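Uncharacterized conserved protein (Thermotoga maritima, PDB 2ZBV) binds adenosine and probably acts on S-adenosyl-L-methionine, as a member of the SAM hydrolase and SAM-dependent halogenase family. Local coordinates at residues V95-A100 and E156-R161; F41-A46 and V65-G70; A215-F220 and E227-P232. All coordinates share one frame; numbering follows the deposited sequence.

Contact 1 of 3, residues V95-A100 and E156-R161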
loop_
_atom_site.group_PDB
_atom_site.type_symbol
_atom_site.label_atom_id
_atom_site.label_comp_id
_atom_site.label_asym_id
_atom_site.label_seq_id
_atom_site.Cartn_x
_atom_site.Cartn_y
_atom_site.Cartn_z
ATOM N N VAL A 95 -13.830 -4.450 18.446
ATOM C CA VAL A 95 -12.493 -4.381 17.857
ATOM C C VAL A 95 -11.410 -4.039 18.898
ATOM O O VAL A 95 -10.247 -4.428 18.749
ATOM C CB VAL A 95 -12.441 -3.376 16.659
ATOM C CG1 VAL A 95 -12.622 -1.923 17.136
ATOM C CG2 VAL A 95 -11.121 -3.541 15.912
ATOM N N LEU A 96 -11.793 -3.343 19.969
ATOM C CA LEU A 96 -10.837 -2.975 21.019
ATOM C C LEU A 96 -10.751 -4.011 22.134
ATOM O O LEU A 96 -10.157 -3.751 23.184
ATOM C CB LEU A 96 -11.207 -1.619 21.631
ATOM C CG LEU A 96 -11.239 -0.428 20.668
ATOM C CD1 LEU A 96 -11.569 0.851 21.431
ATOM C CD2 LEU A 96 -9.890 -0.309 19.956
ATOM N N THR A 97 -11.330 -5.185 21.901
ATOM C CA THR A 97 -11.338 -6.257 22.892
ATOM C C THR A 97 -9.966 -6.665 23.427
ATOM O O THR A 97 -9.773 -6.745 24.647
ATOM C CB THR A 97 -12.021 -7.525 22.337
ATOM O OG1 THR A 97 -13.419 -7.281 22.165
ATOM C CG2 THR A 97 -11.838 -8.700 23.288
ATOM N N VAL A 98 -9.016 -6.922 22.528
ATOM C CA VAL A 98 -7.689 -7.359 22.948
ATOM C C VAL A 98 -6.880 -6.299 23.699
ATOM O O VAL A 98 -6.318 -6.594 24.752
ATOM C CB VAL A 98 -6.866 -7.903 21.746
ATOM C CG1 VAL A 98 -5.591 -8.583 22.255
ATOM C CG2 VAL A 98 -7.705 -8.906 20.940
ATOM N N VAL A 99 -6.808 -5.072 23.187
ATOM C CA VAL A 99 -6.050 -4.044 23.903
ATOM C C VAL A 99 -6.669 -3.785 25.279
ATOM O O VAL A 99 -5.949 -3.584 26.259
ATOM C CB VAL A 99 -5.988 -2.705 23.135
ATOM C CG1 VAL A 99 -5.054 -2.837 21.943
ATOM C CG2 VAL A 99 -7.394 -2.278 22.695
ATOM N N ALA A 100 -8.000 -3.795 25.345
ATOM C CA ALA A 100 -8.715 -3.590 26.604
ATOM C C ALA A 100 -8.334 -4.673 27.612
ATOM O O ALA A 100 -8.082 -4.390 28.779
ATOM C CB ALA A 100 -10.221 -3.630 26.370
ATOM N N GLU A 156 -18.613 -3.245 24.255
ATOM C CA GLU A 156 -18.884 -4.559 23.681
ATOM C C GLU A 156 -17.608 -5.386 23.658
ATOM O O GLU A 156 -16.539 -4.884 23.325
ATOM C CB GLU A 156 -19.436 -4.425 22.259
ATOM C CG GLU A 156 -20.852 -3.862 22.185
ATOM C CD GLU A 156 -21.878 -4.773 22.842
ATOM O OE1 GLU A 156 -21.998 -5.940 22.414
ATOM O OE2 GLU A 156 -22.564 -4.326 23.789
ATOM N N VAL A 157 -17.726 -6.658 24.014
ATOM C CA VAL A 157 -16.577 -7.549 24.044
ATOM C C VAL A 157 -16.771 -8.740 23.117
ATOM O O VAL A 157 -17.854 -9.313 23.055
ATOM C CB VAL A 157 -16.330 -8.080 25.474
ATOM C CG1 VAL A 157 -15.181 -9.073 25.472
ATOM C CG2 VAL A 157 -16.027 -6.917 26.413
ATOM N N LEU A 158 -15.714 -9.099 22.395
ATOM C CA LEU A 158 -15.751 -10.240 21.493
ATOM C C LEU A 158 -15.577 -11.513 22.308
ATOM O O LEU A 158 -14.606 -11.650 23.057
ATOM C CB LEU A 158 -14.616 -10.161 20.466
ATOM C CG LEU A 158 -14.730 -9.147 19.330
ATOM C CD1 LEU A 158 -13.501 -9.257 18.432
ATOM C CD2 LEU A 158 -15.998 -9.419 18.531
ATOM N N LYS A 159 -16.512 -12.442 22.172
ATOM C CA LYS A 159 -16.412 -13.695 22.902
ATOM C C LYS A 159 -15.231 -14.485 22.358
ATOM O O LYS A 159 -15.205 -14.842 21.182
ATOM C CB LYS A 159 -17.703 -14.510 22.757
ATOM C CG LYS A 159 -18.890 -13.928 23.513
ATOM C CD LYS A 159 -20.136 -14.785 23.344
ATOM C CE LYS A 159 -21.308 -14.207 24.123
ATOM N NZ LYS A 159 -21.601 -12.805 23.708
HETATM N N MSE A 160 -14.249 -14.743 23.214
HETATM C CA MSE A 160 -13.069 -15.496 22.807
HETATM C C MSE A 160 -12.714 -16.548 23.840
HETATM O O MSE A 160 -12.717 -16.276 25.039
HETATM C CB MSE A 160 -11.864 -14.575 22.646
HETATM C CG MSE A 160 -12.092 -13.349 21.800
HETATM SE SE MSE A 160 -10.428 -12.392 21.590
HETATM C CE MSE A 160 -10.391 -12.286 19.652
ATOM N N ARG A 161 -12.394 -17.747 23.369
ATOM C CA ARG A 161 -12.005 -18.832 24.257
ATOM C C ARG A 161 -10.528 -18.634 24.584
ATOM O O ARG A 161 -9.660 -18.935 23.762
ATOM C CB ARG A 161 -12.218 -20.178 23.561
ATOM C CG ARG A 161 -11.739 -21.383 24.351
ATOM C CD ARG A 161 -11.881 -22.655 23.532
ATOM N NE ARG A 161 -11.316 -23.817 24.212
ATOM C CZ ARG A 161 -11.778 -24.318 25.355
ATOM N NH1 ARG A 161 -12.823 -23.761 25.956
ATOM N NH2 ARG A 161 -11.195 -25.377 25.896
#
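T97, in the first turn of helix 97-103, meets the extended chain at V157 and L158 through one polar bond and a small apolar patch. The polar link is the backbone amide of L158, whose N lies 2.9 Å from T97 OG1 with an N-H...O angle of 163°. The hydroxyl donates to G94 O, just before the helix, and accepts from L158 N, the two bonds together fixing its rotation. L158 CB lies alongside the same oxygen, 3.6 Å from T97 OG1. The chi1 of -68° sets OG1 beside the backbone N of T97 and sends the methyl CG2 the other way, anti to that N.

The apolar contacts follow from this split. CG2 of T97 rests 4.0 Å from V157 CG1, the two side chains crossing at about a right angle. Farther along, SE of M160, a selenomethionine, lies 4.3 Å from T97 CG2 and touches V98 CG2 more loosely; M160 is poorly ordered.

The 156-161 loop, between helix 127-140 and strand 164-166, runs past the start of helix 97-103. M160 also touches R44 and H48 of helix 43-54, and L96 packs on M80 and F88 of the sheet.

Contact 2 of 3, residues F41-A46 and V65-G70; sequences FNVRKA and VVVDYG. With ADN (adenosine), chain D.
One wall of the adenosine pocket is built here, where the loop leading into helix 43-54 meets the end of strand 62-66. F41 and Y69 touch through their CB atoms, 4.1 Å apart, and both reach the ligand. CE1 of F41 lies 3.4 Å from C4 of adenosine, the base lying oblique to the ring, with the ribose O2' at the ring's edge and in its plane. Y69 brings its CA to 3.4 Å from the adenine N3. Its chi1 of 59° sets CG between the backbone N and the carbonyl carbon and places the ring beside the helix start, where the edge at CE2 meets V43 CG1 in the ring plane. An alanine at F41 is likely to leave the base without the ring beside C4, and O2' without the edge it lies against.

V67 fills the angle between loop and helix with both branches. CG1 lies 3.7 Å from V43 CG1 and also touches the backbone of F41, whereas CG2 packs 3.6 Å from the methyl of A46, one helical turn on from V43. A polar hold on the sugar comes from the next residue, as D68 N gives a nearly straight bond to O3' (2.8 Å, 167°); D7 and T125 also bond the ligand. R75 forms a salt bridge with the D68 carboxylate. The helix start is capped by N42, whose OD1 accepts from K45 N from above its carbonyl plane. L244 of the second subunit packs on both F41 and Y69, and that chain also bonds the ligand. A loop at the C-terminal end of a parallel strand that bonds the ribose, with a second subunit completing the site, is consistent with the intersubunit nucleoside site of SAM hydroxide adenosyltransferases.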
loop_
_atom_site.group_PDB
_atom_site.type_symbol
_atom_site.label_atom_id
_atom_site.label_comp_id
_atom_site.label_asym_id
_atom_site.label_seq_id
_atom_site.Cartn_x
_atom_site.Cartn_y
_atom_site.Cartn_z
ATOM N N PHE A 41 -14.949 -6.361 7.152
ATOM C CA PHE A 41 -15.726 -6.593 8.367
ATOM C C PHE A 41 -15.092 -7.500 9.415
ATOM O O PHE A 41 -15.731 -7.807 10.425
ATOM C CB PHE A 41 -17.112 -7.171 8.014
ATOM C CG PHE A 41 -17.582 -6.846 6.613
ATOM C CD1 PHE A 41 -17.643 -5.531 6.165
ATOM C CD2 PHE A 41 -17.941 -7.869 5.735
ATOM C CE1 PHE A 41 -18.050 -5.242 4.865
ATOM C CE2 PHE A 41 -18.355 -7.589 4.429
ATOM C CZ PHE A 41 -18.408 -6.269 3.995
ATOM N N ASN A 42 -13.848 -7.925 9.215
ATOM C CA ASN A 42 -13.250 -8.841 10.188
ATOM C C ASN A 42 -12.711 -8.167 11.451
ATOM O O ASN A 42 -11.492 -7.996 11.618
ATOM C CB ASN A 42 -12.139 -9.669 9.538
ATOM C CG ASN A 42 -11.856 -10.950 10.300
ATOM O OD1 ASN A 42 -11.885 -10.967 11.526
ATOM N ND2 ASN A 42 -11.571 -12.025 9.575
ATOM N N VAL A 43 -13.624 -7.803 12.346
ATOM C CA VAL A 43 -13.247 -7.148 13.589
ATOM C C VAL A 43 -12.386 -8.050 14.475
ATOM O O VAL A 43 -11.499 -7.574 15.169
ATOM C CB VAL A 43 -14.502 -6.682 14.379
ATOM C CG1 VAL A 43 -15.252 -5.621 13.586
ATOM C CG2 VAL A 43 -15.405 -7.858 14.650
ATOM N N ARG A 44 -12.639 -9.352 14.457
ATOM C CA ARG A 44 -11.836 -10.265 15.275
ATOM C C ARG A 44 -10.361 -10.179 14.876
ATOM O O ARG A 44 -9.481 -10.080 15.736
ATOM C CB ARG A 44 -12.323 -11.710 15.125
ATOM C CG ARG A 44 -11.576 -12.701 16.027
ATOM C CD ARG A 44 -12.232 -14.073 16.004
ATOM N NE ARG A 44 -13.626 -14.019 16.446
ATOM C CZ ARG A 44 -14.012 -13.799 17.701
ATOM N NH1 ARG A 44 -13.110 -13.613 18.657
ATOM N NH2 ARG A 44 -15.305 -13.752 17.999
ATOM N N LYS A 45 -10.098 -10.224 13.572
ATOM C CA LYS A 45 -8.728 -10.135 13.062
ATOM C C LYS A 45 -8.131 -8.770 13.411
ATOM O O LYS A 45 -6.998 -8.666 13.890
ATOM C CB LYS A 45 -8.717 -10.329 11.540
ATOM C CG LYS A 45 -7.521 -9.684 10.833
ATOM C CD LYS A 45 -6.200 -10.275 11.283
ATOM C CE LYS A 45 -5.690 -11.301 10.293
ATOM N NZ LYS A 45 -5.389 -10.718 8.949
ATOM N N ALA A 46 -8.900 -7.720 13.168
ATOM C CA ALA A 46 -8.434 -6.373 13.473
ATOM C C ALA A 46 -8.074 -6.213 14.963
ATOM O O ALA A 46 -7.093 -5.549 15.293
ATOM C CB ALA A 46 -9.505 -5.345 13.075
ATOM N N VAL A 65 -9.021 3.271 14.596
ATOM C CA VAL A 65 -9.365 1.913 14.201
ATOM C C VAL A 65 -10.777 1.837 13.644
ATOM O O VAL A 65 -11.751 1.945 14.385
ATOM C CB VAL A 65 -9.247 0.961 15.410
ATOM C CG1 VAL A 65 -9.375 -0.495 14.955
ATOM C CG2 VAL A 65 -7.921 1.206 16.122
ATOM N N VAL A 66 -10.880 1.631 12.337
ATOM C CA VAL A 66 -12.181 1.581 11.703
ATOM C C VAL A 66 -12.478 0.358 10.837
ATOM O O VAL A 66 -12.179 0.329 9.640
ATOM C CB VAL A 66 -12.431 2.859 10.852
ATOM C CG1 VAL A 66 -13.878 2.892 10.370
ATOM C CG2 VAL A 66 -12.134 4.109 11.678
ATOM N N VAL A 67 -13.058 -0.649 11.480
ATOM C CA VAL A 67 -13.536 -1.884 10.843
ATOM C C VAL A 67 -14.922 -1.755 11.457
ATOM O O VAL A 67 -15.167 -2.166 12.596
ATOM C CB VAL A 67 -12.805 -3.125 11.361
ATOM C CG1 VAL A 67 -13.352 -4.374 10.667
ATOM C CG2 VAL A 67 -11.312 -2.986 11.091
ATOM N N ASP A 68 -15.824 -1.165 10.686
ATOM C CA ASP A 68 -17.137 -0.811 11.195
ATOM C C ASP A 68 -18.343 -1.223 10.343
ATOM O O ASP A 68 -18.988 -0.386 9.723
ATOM C CB ASP A 68 -17.065 0.713 11.390
ATOM C CG ASP A 68 -18.245 1.293 12.109
ATOM O OD1 ASP A 68 -18.962 0.555 12.819
ATOM O OD2 ASP A 68 -18.423 2.523 11.970
ATOM N N TYR A 69 -18.668 -2.512 10.333
ATOM C CA TYR A 69 -19.803 -2.991 9.536
ATOM C C TYR A 69 -21.131 -2.407 10.016
ATOM O O TYR A 69 -22.096 -2.342 9.255
ATOM C CB TYR A 69 -19.869 -4.522 9.580
ATOM C CG TYR A 69 -20.022 -5.079 10.984
ATOM C CD1 TYR A 69 -21.280 -5.231 11.565
ATOM C CD2 TYR A 69 -18.902 -5.416 11.741
ATOM C CE1 TYR A 69 -21.421 -5.705 12.874
ATOM C CE2 TYR A 69 -19.026 -5.886 13.045
ATOM C CZ TYR A 69 -20.284 -6.027 13.607
ATOM O OH TYR A 69 -20.397 -6.467 14.906
ATOM N N GLY A 70 -21.182 -1.981 11.276
ATOM C CA GLY A 70 -22.412 -1.424 11.823
ATOM C C GLY A 70 -22.484 0.085 11.701
ATOM O O GLY A 70 -23.276 0.743 12.384
HETATM O "O5'" ADN D . -17.572 3.378 7.089
HETATM C "C5'" ADN D . -16.509 2.455 6.825
HETATM C "C4'" ADN D . -16.969 1.040 7.166
HETATM O "O4'" ADN D . -18.098 0.615 6.344
HETATM C "C3'" ADN D . -15.868 -0.022 6.941
HETATM O "O3'" ADN D . -15.095 -0.209 8.126
HETATM C "C2'" ADN D . -16.672 -1.272 6.518
HETATM O "O2'" ADN D . -16.497 -2.349 7.438
HETATM C "C1'" ADN D . -18.130 -0.823 6.450
HETATM N N9 ADN D . -18.785 -1.416 5.271
HETATM C C8 ADN D . -18.510 -1.121 3.952
HETATM N N7 ADN D . -19.262 -1.826 3.164
HETATM C C5 ADN D . -20.066 -2.618 3.907
HETATM C C6 ADN D . -21.070 -3.583 3.616
HETATM N N6 ADN D . -21.408 -3.877 2.301
HETATM N N1 ADN D . -21.686 -4.202 4.647
HETATM C C2 ADN D . -21.376 -3.930 5.931
HETATM N N3 ADN D . -20.439 -3.030 6.246
HETATM C C4 ADN D . -19.770 -2.362 5.280
#

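Contact 3 of 3, residues A215-F220 and E227-P232. With ADN (adenosine), chain F.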
loop_
_atom_site.group_PDB
_atom_site.type_symbol
_atom_site.label_atom_id
_atom_site.label_comp_id
_atom_site.label_asym_id
_atom_site.label_seq_id
_atom_site.Cartn_x
_atom_site.Cartn_y
_atom_site.Cartn_z
ATOM N N ALA A 215 9.628 -28.843 14.854
ATOM C CA ALA A 215 10.758 -28.504 15.704
ATOM C C ALA A 215 10.534 -27.136 16.325
ATOM O O ALA A 215 10.031 -26.223 15.670
ATOM C CB ALA A 215 12.043 -28.496 14.892
ATOM N N VAL A 216 10.882 -27.010 17.598
ATOM C CA VAL A 216 10.757 -25.741 18.300
ATOM C C VAL A 216 12.073 -25.032 18.001
ATOM O O VAL A 216 13.140 -25.488 18.414
ATOM C CB VAL A 216 10.599 -25.961 19.810
ATOM C CG1 VAL A 216 10.491 -24.624 20.526
ATOM C CG2 VAL A 216 9.367 -26.809 20.077
ATOM N N ALA A 217 12.002 -23.926 17.268
ATOM C CA ALA A 217 13.208 -23.205 16.889
ATOM C C ALA A 217 13.102 -21.700 17.057
ATOM O O ALA A 217 12.018 -21.158 17.246
ATOM C CB ALA A 217 13.571 -23.541 15.442
ATOM N N LYS A 218 14.249 -21.036 16.983
ATOM C CA LYS A 218 14.319 -19.590 17.119
ATOM C C LYS A 218 14.141 -18.899 15.774
ATOM O O LYS A 218 13.364 -17.948 15.653
ATOM C CB LYS A 218 15.670 -19.184 17.709
ATOM C CG LYS A 218 15.920 -19.674 19.124
ATOM C CD LYS A 218 17.303 -19.249 19.596
ATOM C CE LYS A 218 17.580 -19.710 21.019
ATOM N NZ LYS A 218 18.971 -19.355 21.436
ATOM N N ALA A 219 14.857 -19.386 14.763
ATOM C CA ALA A 219 14.807 -18.792 13.430
ATOM C C ALA A 219 14.350 -19.771 12.353
ATOM O O ALA A 219 14.535 -20.983 12.481
ATOM C CB ALA A 219 16.185 -18.230 13.068
ATOM N N PHE A 220 13.764 -19.234 11.286
ATOM C CA PHE A 220 13.276 -20.053 10.179
ATOM C C PHE A 220 14.404 -20.934 9.640
ATOM O O PHE A 220 14.209 -22.125 9.359
ATOM C CB PHE A 220 12.757 -19.159 9.046
ATOM C CG PHE A 220 11.742 -18.143 9.487
ATOM C CD1 PHE A 220 10.455 -18.534 9.854
ATOM C CD2 PHE A 220 12.076 -16.787 9.543
ATOM C CE1 PHE A 220 9.510 -17.593 10.270
ATOM C CE2 PHE A 220 11.143 -15.840 9.955
ATOM C CZ PHE A 220 9.855 -16.244 10.321
ATOM N N GLU A 227 10.768 -27.280 5.870
ATOM C CA GLU A 227 10.365 -27.932 7.117
ATOM C C GLU A 227 9.565 -27.016 8.049
ATOM O O GLU A 227 9.753 -25.799 8.052
ATOM C CB GLU A 227 11.597 -28.442 7.874
ATOM C CG GLU A 227 12.372 -29.541 7.169
ATOM C CD GLU A 227 11.504 -30.729 6.793
ATOM O OE1 GLU A 227 10.699 -31.181 7.637
ATOM O OE2 GLU A 227 11.637 -31.220 5.653
ATOM N N LEU A 228 8.687 -27.622 8.846
ATOM C CA LEU A 228 7.848 -26.901 9.809
ATOM C C LEU A 228 8.601 -26.549 11.090
ATOM O O LEU A 228 9.486 -27.285 11.526
ATOM C CB LEU A 228 6.632 -27.750 10.195
ATOM C CG LEU A 228 5.449 -27.849 9.232
ATOM C CD1 LEU A 228 4.624 -29.088 9.577
ATOM C CD2 LEU A 228 4.601 -26.579 9.320
ATOM N N LEU A 229 8.239 -25.423 11.696
ATOM C CA LEU A 229 8.860 -25.001 12.941
ATOM C C LEU A 229 7.871 -24.214 13.784
ATOM O O LEU A 229 6.954 -23.569 13.261
ATOM C CB LEU A 229 10.093 -24.124 12.691
ATOM C CG LEU A 229 9.865 -22.768 12.008
ATOM C CD1 LEU A 229 10.812 -21.718 12.575
ATOM C CD2 LEU A 229 10.056 -22.925 10.509
ATOM N N VAL A 230 8.066 -24.282 15.095
ATOM C CA VAL A 230 7.235 -23.550 16.038
ATOM C C VAL A 230 8.172 -22.547 16.688
ATOM O O VAL A 230 9.265 -22.903 17.133
ATOM C CB VAL A 230 6.638 -24.490 17.114
ATOM C CG1 VAL A 230 6.151 -23.684 18.299
ATOM C CG2 VAL A 230 5.483 -25.289 16.515
ATOM N N HIS A 231 7.762 -21.287 16.731
ATOM C CA HIS A 231 8.614 -20.274 17.327
ATOM C C HIS A 231 7.788 -19.103 17.843
ATOM O O HIS A 231 6.569 -19.044 17.635
ATOM C CB HIS A 231 9.618 -19.773 16.284
ATOM C CG HIS A 231 8.990 -18.964 15.192
ATOM N ND1 HIS A 231 9.270 -17.628 15.001
ATOM C CD2 HIS A 231 8.065 -19.291 14.258
ATOM C CE1 HIS A 231 8.547 -17.167 13.996
ATOM N NE2 HIS A 231 7.807 -18.155 13.527
ATOM N N PRO A 232 8.436 -18.168 18.553
ATOM C CA PRO A 232 7.685 -17.016 19.059
ATOM C C PRO A 232 7.750 -15.919 17.995
ATOM O O PRO A 232 8.843 -15.562 17.567
ATOM C CB PRO A 232 8.448 -16.641 20.323
ATOM C CG PRO A 232 9.877 -16.951 19.952
ATOM C CD PRO A 232 9.760 -18.270 19.202
HETATM O "O5'" ADN F . 12.248 -10.525 9.571
HETATM C "C5'" ADN F . 11.626 -10.238 8.326
HETATM C "C4'" ADN F . 12.096 -11.266 7.305
HETATM O "O4'" ADN F . 11.702 -12.608 7.688
HETATM C "C3'" ADN F . 11.489 -11.026 5.906
HETATM O "O3'" ADN F . 12.347 -10.205 5.131
HETATM C "C2'" ADN F . 11.293 -12.460 5.337
HETATM O "O2'" ADN F . 12.060 -12.670 4.136
HETATM C "C1'" ADN F . 11.726 -13.401 6.470
HETATM N N9 ADN F . 10.783 -14.522 6.597
HETATM C C8 ADN F . 9.469 -14.438 6.991
HETATM N N7 ADN F . 8.924 -15.615 6.989
HETATM C C5 ADN F . 9.835 -16.533 6.597
HETATM C C6 ADN F . 9.822 -17.948 6.403
HETATM N N6 ADN F . 8.674 -18.674 6.632
HETATM N N1 ADN F . 10.955 -18.559 5.990
HETATM C C2 ADN F . 12.079 -17.867 5.763
HETATM N N3 ADN F . 12.130 -16.541 5.932
HETATM C C4 ADN F . 11.046 -15.846 6.342
HETATM O O HOH W 1 10.468 -29.654 11.844
#
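The aromatic ring of F220 is set between an adenine and a histidine. One face carries the adenosine base, with C5 of the ligand 3.5 Å above the ring plane and over its centre; at CE1, F220 meets H231 NE2 at 3.7 Å, the two ring planes standing obliquely at 69°. A chi1 of -53° keeps CG of F220 beside its backbone N and directs the ring past L229, whose CD1 rests 3.8 Å from F220 CA.

Next to the ring, strands 210-216 and 228-232 pair in parallel. V230 uses both its backbone groups: its N gives to A215 O at 2.8 Å, and its O accepts from A217 N at 2.9 Å. One water continues the pairing, donating to L228 O and accepting from A215 N. V216 and V230 point to one face of the sheet, A215 and L229 to the other.

H231 NE2 has a weak hydrogen bond with E239, whereas its buried ND1 lacks a partner. T125 of the third subunit packs against F220 and H231. F220 thus offers the base an aromatic face, while hydrogen bonds to the nucleoside come from N182, V242 and L244 and from D7, D68 and T125 of the third subunit.

Contacts 1 and 2 are neighbours, with centres 12 Å apart. They meet through R44, whose CA lies 3.7 Å from L158 CD1, and through V65 and V95, where V65 CG1 and V95 CG2 are 3.6 Å apart. Contact 2 lines the pocket, while the side chain of L158 in contact 1 stays about 13 Å from a bound adenosine. Contact 3 lies in the C-terminal domain, its centre about 31 Å from that of contact 2, and it touches a different adenosine. Contact 1 does not touch contact 3: their nearest atoms are about 16 Å apart. Both adenosines described lie between the 41-46/65-70 side of one subunit and the C-terminal side of another.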